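Local coordinates for protein Amuc_1102 (Akkermansia muciniphila, PDB 7DSZ) that is of unknown function but adopts an immunoglobulin-like fold related to the archaeal type IV pilus, consistent with a role in pilus-like structures, at residues W51-I56 with D191-I196; V82-R87 with S173-L178; K121-V126 with G131-Y136. All blocks are in the same frame, centred on the assembly; numbering follows the deposited sequence.

Contact 1: W51-I56 with D191-I196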
loop_
_atom_site.group_PDB
_atom_site.type_symbol
_atom_site.label_atom_id
_atom_site.label_comp_id
_atom_site.label_asym_id
_atom_site.label_seq_id
_atom_site.Cartn_x
_atom_site.Cartn_y
_atom_site.Cartn_z
ATOM N N TRP C 51 12.582 4.960 -13.864
ATOM C CA TRP C 51 11.615 5.819 -13.217
ATOM C C TRP C 51 12.139 7.250 -13.166
ATOM O O TRP C 51 13.344 7.479 -13.086
ATOM C CB TRP C 51 11.377 5.325 -11.790
ATOM C CG TRP C 51 10.612 4.059 -11.708
ATOM C CD1 TRP C 51 10.985 2.819 -12.171
ATOM C CD2 TRP C 51 9.338 3.901 -11.105
ATOM N NE1 TRP C 51 9.983 1.906 -11.913
ATOM C CE2 TRP C 51 8.966 2.551 -11.251
ATOM C CE3 TRP C 51 8.451 4.788 -10.482
ATOM C CZ2 TRP C 51 7.752 2.062 -10.785
ATOM C CZ3 TRP C 51 7.242 4.297 -10.016
ATOM C CH2 TRP C 51 6.909 2.947 -10.167
ATOM N N ALA C 52 11.221 8.215 -13.191
ATOM C CA ALA C 52 11.574 9.599 -12.880
ATOM C C ALA C 52 11.570 9.774 -11.366
ATOM O O ALA C 52 10.542 9.553 -10.714
ATOM C CB ALA C 52 10.592 10.576 -13.525
ATOM N N ASP C 53 12.710 10.149 -10.802
ATOM C CA ASP C 53 12.851 10.328 -9.358
ATOM C C ASP C 53 13.203 11.790 -9.122
ATOM O O ASP C 53 14.324 12.212 -9.420
ATOM C CB ASP C 53 13.932 9.377 -8.824
ATOM C CG ASP C 53 14.303 9.624 -7.368
ATOM O OD1 ASP C 53 13.646 10.417 -6.664
ATOM O OD2 ASP C 53 15.258 8.965 -6.931
ATOM N N PHE C 54 12.235 12.562 -8.619
ATOM C CA PHE C 54 12.434 13.978 -8.336
ATOM C C PHE C 54 12.906 14.103 -6.897
ATOM O O PHE C 54 12.207 13.664 -5.986
ATOM C CB PHE C 54 11.141 14.775 -8.538
ATOM C CG PHE C 54 10.641 14.797 -9.961
ATOM C CD1 PHE C 54 11.029 15.815 -10.831
ATOM C CD2 PHE C 54 9.759 13.830 -10.419
ATOM C CE1 PHE C 54 10.547 15.847 -12.160
ATOM C CE2 PHE C 54 9.287 13.847 -11.726
ATOM C CZ PHE C 54 9.679 14.868 -12.595
ATOM N N GLU C 55 14.082 14.699 -6.690
ATOM C CA GLU C 55 14.714 14.751 -5.371
ATOM C C GLU C 55 14.935 16.198 -4.976
ATOM O O GLU C 55 15.446 16.976 -5.784
ATOM C CB GLU C 55 16.070 14.044 -5.397
ATOM C CG GLU C 55 16.000 12.566 -5.756
ATOM C CD GLU C 55 15.794 11.737 -4.522
ATOM O OE1 GLU C 55 16.497 12.009 -3.512
ATOM O OE2 GLU C 55 14.924 10.838 -4.541
ATOM N N ILE C 56 14.592 16.568 -3.740
ATOM C CA ILE C 56 14.921 17.886 -3.219
ATOM C C ILE C 56 15.588 17.781 -1.852
ATOM O O ILE C 56 14.990 17.255 -0.906
ATOM C CB ILE C 56 13.707 18.837 -3.171
ATOM C CG1 ILE C 56 14.136 20.235 -2.706
ATOM C CG2 ILE C 56 12.539 18.287 -2.334
ATOM C CD1 ILE C 56 13.122 21.329 -3.130
ATOM N N ASP C 191 17.361 5.416 4.774
ATOM C CA ASP C 191 17.840 6.502 5.631
ATOM C C ASP C 191 17.944 7.853 4.939
ATOM O O ASP C 191 18.268 8.843 5.610
ATOM C CB ASP C 191 19.209 6.147 6.199
ATOM C CG ASP C 191 19.109 5.132 7.294
ATOM O OD1 ASP C 191 17.971 4.959 7.787
ATOM O OD2 ASP C 191 20.134 4.518 7.654
ATOM N N ARG C 192 17.727 7.921 3.623
ATOM C CA ARG C 192 17.914 9.172 2.894
ATOM C C ARG C 192 16.758 10.146 3.097
ATOM O O ARG C 192 16.939 11.360 2.910
ATOM C CB ARG C 192 18.109 8.854 1.401
ATOM C CG ARG C 192 18.181 10.062 0.453
ATOM C CD ARG C 192 18.484 9.576 -0.969
ATOM N NE ARG C 192 18.407 10.624 -1.984
ATOM C CZ ARG C 192 19.466 11.293 -2.426
ATOM N NH1 ARG C 192 20.675 11.020 -1.924
ATOM N NH2 ARG C 192 19.332 12.226 -3.363
ATOM N N TYR C 193 15.587 9.648 3.483
ATOM C CA TYR C 193 14.355 10.414 3.548
ATOM C C TYR C 193 13.668 10.167 4.881
ATOM O O TYR C 193 13.846 9.106 5.491
ATOM C CB TYR C 193 13.385 9.992 2.436
ATOM C CG TYR C 193 13.985 9.776 1.064
ATOM C CD1 TYR C 193 14.515 8.538 0.704
ATOM C CD2 TYR C 193 13.974 10.797 0.112
ATOM C CE1 TYR C 193 15.032 8.334 -0.562
ATOM C CE2 TYR C 193 14.503 10.597 -1.160
ATOM C CZ TYR C 193 15.014 9.356 -1.479
ATOM O OH TYR C 193 15.548 9.102 -2.720
ATOM N N PRO C 194 12.825 11.086 5.333
ATOM C CA PRO C 194 11.997 10.779 6.504
ATOM C C PRO C 194 10.932 9.741 6.171
ATOM O O PRO C 194 10.648 9.422 5.011
ATOM C CB PRO C 194 11.355 12.125 6.872
ATOM C CG PRO C 194 12.049 13.168 6.005
ATOM C CD PRO C 194 12.528 12.426 4.794
ATOM N N GLU C 195 10.331 9.215 7.238
ATOM C CA GLU C 195 9.180 8.328 7.119
ATOM C C GLU C 195 8.002 9.057 6.479
ATOM O O GLU C 195 7.772 10.239 6.739
ATOM C CB GLU C 195 8.792 7.825 8.517
ATOM C CG GLU C 195 7.576 6.912 8.571
ATOM C CD GLU C 195 7.236 6.480 9.999
ATOM O OE1 GLU C 195 8.003 6.810 10.928
ATOM O OE2 GLU C 195 6.212 5.792 10.168
ATOM N N ILE C 196 7.229 8.341 5.662
ATOM C CA ILE C 196 6.030 8.901 5.025
ATOM C C ILE C 196 4.790 8.461 5.783
ATOM O O ILE C 196 4.602 7.265 6.026
ATOM C CB ILE C 196 5.925 8.464 3.558
ATOM C CG1 ILE C 196 7.142 8.964 2.776
ATOM C CG2 ILE C 196 4.569 8.927 2.953
ATOM C CD1 ILE C 196 7.247 8.369 1.373
#

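Contact 2: V82-R87 with S173-L178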
loop_
_atom_site.group_PDB
_atom_site.type_symbol
_atom_site.label_atom_id
_atom_site.label_comp_id
_atom_site.label_asym_id
_atom_site.label_seq_id
_atom_site.Cartn_x
_atom_site.Cartn_y
_atom_site.Cartn_z
ATOM N N VAL C 82 4.268 19.456 -17.454
ATOM C CA VAL C 82 4.773 18.856 -18.680
ATOM C C VAL C 82 3.805 19.206 -19.807
ATOM O O VAL C 82 2.646 19.557 -19.576
ATOM C CB VAL C 82 4.937 17.314 -18.568
ATOM C CG1 VAL C 82 5.833 16.954 -17.385
ATOM C CG2 VAL C 82 3.571 16.636 -18.415
ATOM N N VAL C 83 4.298 19.097 -21.040
ATOM C CA VAL C 83 3.432 19.271 -22.202
ATOM C C VAL C 83 2.520 18.059 -22.332
ATOM O O VAL C 83 2.987 16.913 -22.284
ATOM C CB VAL C 83 4.267 19.462 -23.475
ATOM C CG1 VAL C 83 3.354 19.523 -24.700
ATOM C CG2 VAL C 83 5.136 20.717 -23.371
ATOM N N ASN C 84 1.213 18.308 -22.488
ATOM C CA ASN C 84 0.250 17.241 -22.742
ATOM C C ASN C 84 0.630 16.553 -24.046
ATOM O O ASN C 84 0.548 17.169 -25.117
ATOM C CB ASN C 84 -1.181 17.782 -22.816
ATOM C CG ASN C 84 -2.219 16.674 -22.867
ATOM O OD1 ASN C 84 -1.898 15.528 -23.162
ATOM N ND2 ASN C 84 -3.470 17.012 -22.576
ATOM N N PRO C 85 1.060 15.288 -24.002
ATOM C CA PRO C 85 1.463 14.619 -25.245
ATOM C C PRO C 85 0.301 14.332 -26.172
ATOM O O PRO C 85 0.537 14.023 -27.345
ATOM C CB PRO C 85 2.121 13.323 -24.753
ATOM C CG PRO C 85 1.452 13.048 -23.430
ATOM C CD PRO C 85 1.174 14.402 -22.823
ATOM N N ASP C 86 -0.938 14.401 -25.679
ATOM C CA ASP C 86 -2.122 14.177 -26.499
ATOM C C ASP C 86 -2.711 15.455 -27.068
ATOM O O ASP C 86 -3.454 15.389 -28.056
ATOM C CB ASP C 86 -3.215 13.478 -25.692
ATOM C CG ASP C 86 -2.891 12.037 -25.406
ATOM O OD1 ASP C 86 -2.217 11.407 -26.245
ATOM O OD2 ASP C 86 -3.302 11.541 -24.334
ATOM N N ARG C 87 -2.429 16.617 -26.444
ATOM C CA ARG C 87 -2.917 17.929 -26.904
ATOM C C ARG C 87 -1.786 18.918 -26.639
ATOM O O ARG C 87 -1.767 19.612 -25.617
ATOM C CB ARG C 87 -4.204 18.346 -26.192
ATOM C CG ARG C 87 -5.322 17.320 -26.239
ATOM C CD ARG C 87 -6.261 17.494 -25.062
ATOM N NE ARG C 87 -6.892 18.812 -25.043
ATOM C CZ ARG C 87 -8.160 19.036 -25.370
ATOM N NH1 ARG C 87 -8.936 18.026 -25.737
ATOM N NH2 ARG C 87 -8.657 20.264 -25.323
ATOM N N SER C 173 -5.282 14.135 -12.400
ATOM C CA SER C 173 -4.843 13.070 -11.511
ATOM C C SER C 173 -4.289 11.879 -12.274
ATOM O O SER C 173 -3.752 10.950 -11.656
ATOM C CB SER C 173 -5.995 12.629 -10.602
ATOM O OG SER C 173 -6.243 13.618 -9.615
ATOM N N TYR C 174 -4.410 11.884 -13.597
ATOM C CA TYR C 174 -3.711 10.906 -14.407
ATOM C C TYR C 174 -2.234 11.279 -14.447
ATOM O O TYR C 174 -1.823 12.318 -13.922
ATOM C CB TYR C 174 -4.358 10.837 -15.790
ATOM C CG TYR C 174 -5.762 10.277 -15.712
ATOM C CD1 TYR C 174 -6.001 9.066 -15.071
ATOM C CD2 TYR C 174 -6.847 10.967 -16.247
ATOM C CE1 TYR C 174 -7.275 8.544 -14.984
ATOM C CE2 TYR C 174 -8.129 10.449 -16.159
ATOM C CZ TYR C 174 -8.332 9.237 -15.524
ATOM O OH TYR C 174 -9.591 8.693 -15.420
ATOM N N TYR C 175 -1.415 10.445 -15.080
ATOM C CA TYR C 175 0.036 10.538 -14.935
ATOM C C TYR C 175 0.390 10.707 -13.455
ATOM O O TYR C 175 0.965 11.729 -13.064
ATOM C CB TYR C 175 0.617 11.692 -15.737
ATOM C CG TYR C 175 0.268 11.750 -17.197
ATOM C CD1 TYR C 175 -0.964 12.246 -17.626
ATOM C CD2 TYR C 175 1.198 11.384 -18.147
ATOM C CE1 TYR C 175 -1.270 12.329 -18.977
ATOM C CE2 TYR C 175 0.911 11.473 -19.494
ATOM C CZ TYR C 175 -0.322 11.936 -19.898
ATOM O OH TYR C 175 -0.596 12.018 -21.244
ATOM N N PRO C 176 0.002 9.765 -12.604
ATOM C CA PRO C 176 0.026 10.043 -11.162
ATOM C C PRO C 176 1.446 10.163 -10.619
ATOM O O PRO C 176 2.318 9.331 -10.893
ATOM C CB PRO C 176 -0.718 8.848 -10.549
ATOM C CG PRO C 176 -0.694 7.782 -11.585
ATOM C CD PRO C 176 -0.587 8.448 -12.923
ATOM N N LEU C 177 1.662 11.230 -9.863
ATOM C CA LEU C 177 2.869 11.373 -9.068
ATOM C C LEU C 177 2.767 10.454 -7.869
ATOM O O LEU C 177 1.722 10.389 -7.219
ATOM C CB LEU C 177 3.012 12.811 -8.593
ATOM C CG LEU C 177 3.618 13.776 -9.598
ATOM C CD1 LEU C 177 3.551 15.189 -9.019
ATOM C CD2 LEU C 177 5.050 13.339 -9.879
ATOM N N LEU C 178 3.851 9.745 -7.572
ATOM C CA LEU C 178 3.831 8.731 -6.536
ATOM C C LEU C 178 4.804 9.111 -5.429
ATOM O O LEU C 178 5.849 9.704 -5.692
ATOM C CB LEU C 178 4.226 7.391 -7.107
ATOM C CG LEU C 178 3.342 6.961 -8.286
ATOM C CD1 LEU C 178 3.982 5.781 -9.010
ATOM C CD2 LEU C 178 1.994 6.564 -7.743
HETATM O O HOH W 1 -2.777 13.245 -22.123
#

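Contact 3: K121-V126 with G131-Y136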
loop_
_atom_site.group_PDB
_atom_site.type_symbol
_atom_site.label_atom_id
_atom_site.label_comp_id
_atom_site.label_asym_id
_atom_site.label_seq_id
_atom_site.Cartn_x
_atom_site.Cartn_y
_atom_site.Cartn_z
ATOM N N LYS C 121 7.277 7.457 -20.510
ATOM C CA LYS C 121 7.217 7.098 -21.924
ATOM C C LYS C 121 6.027 7.759 -22.603
ATOM O O LYS C 121 6.134 8.228 -23.744
ATOM C CB LYS C 121 7.156 5.578 -22.085
ATOM C CG LYS C 121 7.080 5.138 -23.558
ATOM C CD LYS C 121 7.291 3.644 -23.729
ATOM C CE LYS C 121 7.374 3.296 -25.217
ATOM N NZ LYS C 121 7.286 1.832 -25.457
ATOM N N ARG C 122 4.883 7.809 -21.915
ATOM C CA ARG C 122 3.708 8.484 -22.467
ATOM C C ARG C 122 3.973 9.969 -22.693
ATOM O O ARG C 122 3.576 10.531 -23.725
ATOM C CB ARG C 122 2.517 8.294 -21.534
ATOM C CG ARG C 122 1.210 8.859 -22.091
ATOM C CD ARG C 122 0.040 8.562 -21.190
ATOM N NE ARG C 122 -1.185 9.070 -21.802
ATOM C CZ ARG C 122 -2.298 9.353 -21.139
ATOM N NH1 ARG C 122 -2.365 9.139 -19.828
ATOM N NH2 ARG C 122 -3.347 9.850 -21.788
ATOM N N ILE C 123 4.641 10.626 -21.741
ATOM C CA ILE C 123 4.890 12.065 -21.861
ATOM C C ILE C 123 5.880 12.350 -22.984
ATOM O O ILE C 123 5.683 13.273 -23.784
ATOM C CB ILE C 123 5.391 12.645 -20.522
ATOM C CG1 ILE C 123 4.268 12.663 -19.482
ATOM C CG2 ILE C 123 5.925 14.082 -20.729
ATOM C CD1 ILE C 123 4.783 12.921 -18.037
ATOM N N THR C 124 6.952 11.569 -23.065
ATOM C CA THR C 124 8.081 11.909 -23.920
ATOM C C THR C 124 8.104 11.147 -25.232
ATOM O O THR C 124 8.803 11.570 -26.156
ATOM C CB THR C 124 9.405 11.641 -23.201
ATOM O OG1 THR C 124 9.593 10.231 -23.051
ATOM C CG2 THR C 124 9.420 12.317 -21.836
ATOM N N GLY C 125 7.380 10.031 -25.323
ATOM C CA GLY C 125 7.371 9.219 -26.516
ATOM C C GLY C 125 8.441 8.157 -26.569
ATOM O O GLY C 125 8.433 7.339 -27.497
ATOM N N VAL C 126 9.368 8.134 -25.615
ATOM C CA VAL C 126 10.445 7.152 -25.626
ATOM C C VAL C 126 10.714 6.691 -24.201
ATOM O O VAL C 126 10.621 7.472 -23.247
ATOM C CB VAL C 126 11.726 7.710 -26.292
ATOM C CG1 VAL C 126 12.389 8.780 -25.423
ATOM C CG2 VAL C 126 12.702 6.582 -26.617
ATOM N N GLY C 131 14.810 14.909 -23.971
ATOM C CA GLY C 131 14.602 16.341 -23.949
ATOM C C GLY C 131 14.390 16.887 -22.546
ATOM O O GLY C 131 14.507 16.190 -21.531
ATOM N N LYS C 132 14.095 18.188 -22.505
ATOM C CA LYS C 132 13.680 18.851 -21.270
ATOM C C LYS C 132 12.162 18.750 -21.158
ATOM O O LYS C 132 11.417 19.713 -21.361
ATOM C CB LYS C 132 14.147 20.301 -21.247
ATOM C CG LYS C 132 15.634 20.463 -21.013
ATOM C CD LYS C 132 16.055 19.882 -19.673
ATOM C CE LYS C 132 17.454 19.307 -19.765
ATOM N NZ LYS C 132 18.333 20.162 -20.612
ATOM N N TRP C 133 11.707 17.538 -20.841
ATOM C CA TRP C 133 10.273 17.308 -20.815
ATOM C C TRP C 133 9.605 17.871 -19.572
ATOM O O TRP C 133 8.382 18.023 -19.561
ATOM C CB TRP C 133 9.975 15.814 -20.958
ATOM C CG TRP C 133 10.630 14.898 -19.952
ATOM C CD1 TRP C 133 11.862 14.304 -20.052
ATOM C CD2 TRP C 133 10.051 14.416 -18.730
ATOM N NE1 TRP C 133 12.088 13.495 -18.956
ATOM C CE2 TRP C 133 10.992 13.548 -18.131
ATOM C CE3 TRP C 133 8.829 14.635 -18.085
ATOM C CZ2 TRP C 133 10.747 12.900 -16.911
ATOM C CZ3 TRP C 133 8.586 13.999 -16.880
ATOM C CH2 TRP C 133 9.549 13.152 -16.296
ATOM N N VAL C 134 10.367 18.205 -18.536
ATOM C CA VAL C 134 9.820 18.880 -17.364
ATOM C C VAL C 134 9.874 20.383 -17.624
ATOM O O VAL C 134 10.955 20.975 -17.649
ATOM C CB VAL C 134 10.596 18.515 -16.092
ATOM C CG1 VAL C 134 9.958 19.197 -14.888
ATOM C CG2 VAL C 134 10.650 17.000 -15.908
ATOM N N LYS C 135 8.711 21.008 -17.788
ATOM C CA LYS C 135 8.661 22.423 -18.141
ATOM C C LYS C 135 8.737 23.332 -16.920
ATOM O O LYS C 135 9.497 24.304 -16.918
ATOM C CB LYS C 135 7.389 22.713 -18.944
ATOM C CG LYS C 135 7.367 22.000 -20.291
ATOM C CD LYS C 135 8.725 22.105 -20.984
ATOM C CE LYS C 135 8.692 21.428 -22.347
ATOM N NZ LYS C 135 10.028 21.387 -22.996
ATOM N N TYR C 136 7.960 23.031 -15.883
ATOM C CA TYR C 136 7.989 23.790 -14.639
ATOM C C TYR C 136 8.016 22.841 -13.448
ATOM O O TYR C 136 7.483 21.729 -13.514
ATOM C CB TYR C 136 6.777 24.678 -14.505
ATOM C CG TYR C 136 6.599 25.640 -15.658
ATOM C CD1 TYR C 136 7.499 26.668 -15.860
ATOM C CD2 TYR C 136 5.537 25.510 -16.540
ATOM C CE1 TYR C 136 7.349 27.559 -16.904
ATOM C CE2 TYR C 136 5.373 26.403 -17.597
ATOM C CZ TYR C 136 6.287 27.422 -17.766
ATOM O OH TYR C 136 6.151 28.313 -18.801
#

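Contact 1: W51-I56 with D191-I196
The phenol ring of Tyr193 meets a different partner at face and edge: Arg192 CG lies over the centre of one face, 3.7 Å above the plane, while the carboxyl carbon of Glu55 sits at the edge, in the plane of the ring. The guanidinium of Arg192 also takes Glu55 at its edge. Arg192 NE and Arg192 NH2 each lie 2.8 Å from Glu55 OE1, so the salt bridge is a side-on grip that converges on a single atom. Both nitrogens approach OE1 from the same face of the carboxylate, well above its plane, and the two flat groups are turned 40° apart. The other oxygen is left to the tyrosine: Tyr193 OH donates to Glu55 OE2 over 2.6 Å, on the syn side, with the ring turned 71° from the carboxylate.

Three donors therefore hold the carboxylate at both oxygens and should restrict its rotation. Glutamate suits the place because its chain, bent at chi2 (-88°), can turn the acid toward both partners. Arginine brings two N-H groups in one plane, reached by a chain extended from CG to NE that also lies along the tyrosine ring. A second acid adjoins this site, with Asp53 OD1 2.5 Å from Glu55 OE2; the nearby arginines would be expected to ease the burial of two acids. Asp53 OD2 makes its own salt bridge with Arg31.

Strand 50-63 runs between strands 18-32 and 109-115 in a three-stranded antiparallel sheet. Tyr110, on the latter strand, makes a cation-pi contact with Arg192, and the contact thus ties the turn before strand 195-196 to the middle strand of that sheet.

Contact 2: V82-R87 with S173-L178
Beyond strand 70-83 the chain turns at Asn84 to Asp86, where Asp86 N donates to Asn84 OD1 over 2.9 Å in an Asx turn, while Tyr175, at the left-handed backbone angles 46/59°, sends its side chain across to this turn. The phenol end of Tyr175 meets the ring of Pro85, with Pro85 CG 3.2 Å from Tyr175 OH and 4.1 Å from Tyr175 CZ. Proline fits here because its compact ring offers CG and CD to the tyrosine, and that ring also restricts phi and so stiffens the turn.

The polar link is made by a water at the edge of the tyrosine ring, in its plane. It lies 2.7 Å from Tyr175 OH and donates toward Asn84 OD1, at 2.7 Å, and Asp86 OD2, at 2.8 Å. Asn84 OD1 thus serves both the turn and the water. Asn84 ND2 bonds to Gln90, and Asp86 OD1 to the backbone N of Ser68 of the third subunit.

Helix 117-124 packs on Tyr175 through Ser119, Arg122 and Ile123, and Leu92 of strand 91-104 also touches its ring; Arg122 forms a salt bridge with Asp86.

Contact 3: K121-V126 with G131-Y136
Thr124 sets its methyl group on the indole of Trp133. Thr124 CG2 is 3.6 Å from the centroid of the five-membered ring and 21° off the ring normal, a CH-pi contact over the face, and its closest atom there is Trp133 CG at 3.4 Å. Ile123 reaches the benzo part of the same indole: its CG2 is 4.0 Å from Trp133 CE3, and its CD1 is 4.1 Å from Trp133 CZ3. On the opposite face of the indole lies Val134 CG2, 3.6 Å above the plane, so the ring is held between a threonine methyl and a valine methyl. Val82, Ala52, Phe54 and Leu28 touch Trp133 directly as well, and Phe54 and Leu28 also touch Val134.

The torsions set this up. With chi1 at 69°, Thr124 OG1 stands between the backbone N and the carbonyl carbon, which leaves CG2 beside the N and facing the tryptophan. The hydroxyl is used along its own chain, bonding to the carbonyl O of Val120 one helical turn earlier and accepting a weak bond from Val126 N. Threonine suits the site because one branch serves the helix end while the other serves the indole. Gly125 follows with phi 89°, a conformation that calls for glycine, and its N donates to Lys121 O over 2.7 Å as the chain leaves the helix.

On the other side, Lys132 is the centre of an inverse gamma turn just before Trp133, and its carbonyl O accepts from Lys135 NZ. Lys135 and Tyr136 form a classic beta bulge in strand 134-143, opposite Ala81.

Across this contact the partners are hydrocarbon and aromatic surface, so cohesion rests on dispersion and burial of the large indole, while the hydroxyl of Thr124 is satisfied by its own helix end.

How the contacts relate
Contacts 2 and 3 are close neighbours, their centres about 10 Å apart, and they meet through Arg122: its NH2 lies 3.1 Å from Asp86 OD2 in a salt bridge, and its NE is 3.1 Å from Tyr175 OH. Both also touch the third subunit. Contact 1 stands farther off, its centre about 20 Å from that of contact 2 and 21 Å from that of contact 3, yet strand 50-63 reaches both. Trp51 CZ3 packs on Leu178 CD1 of contact 2 at 3.7 Å, and Ala52 CB on Trp133 CH2 of contact 3 at 3.9 Å. Ala52 and Phe54 lie on the strand side opposite Glu55; Trp51 shares Glu55's side.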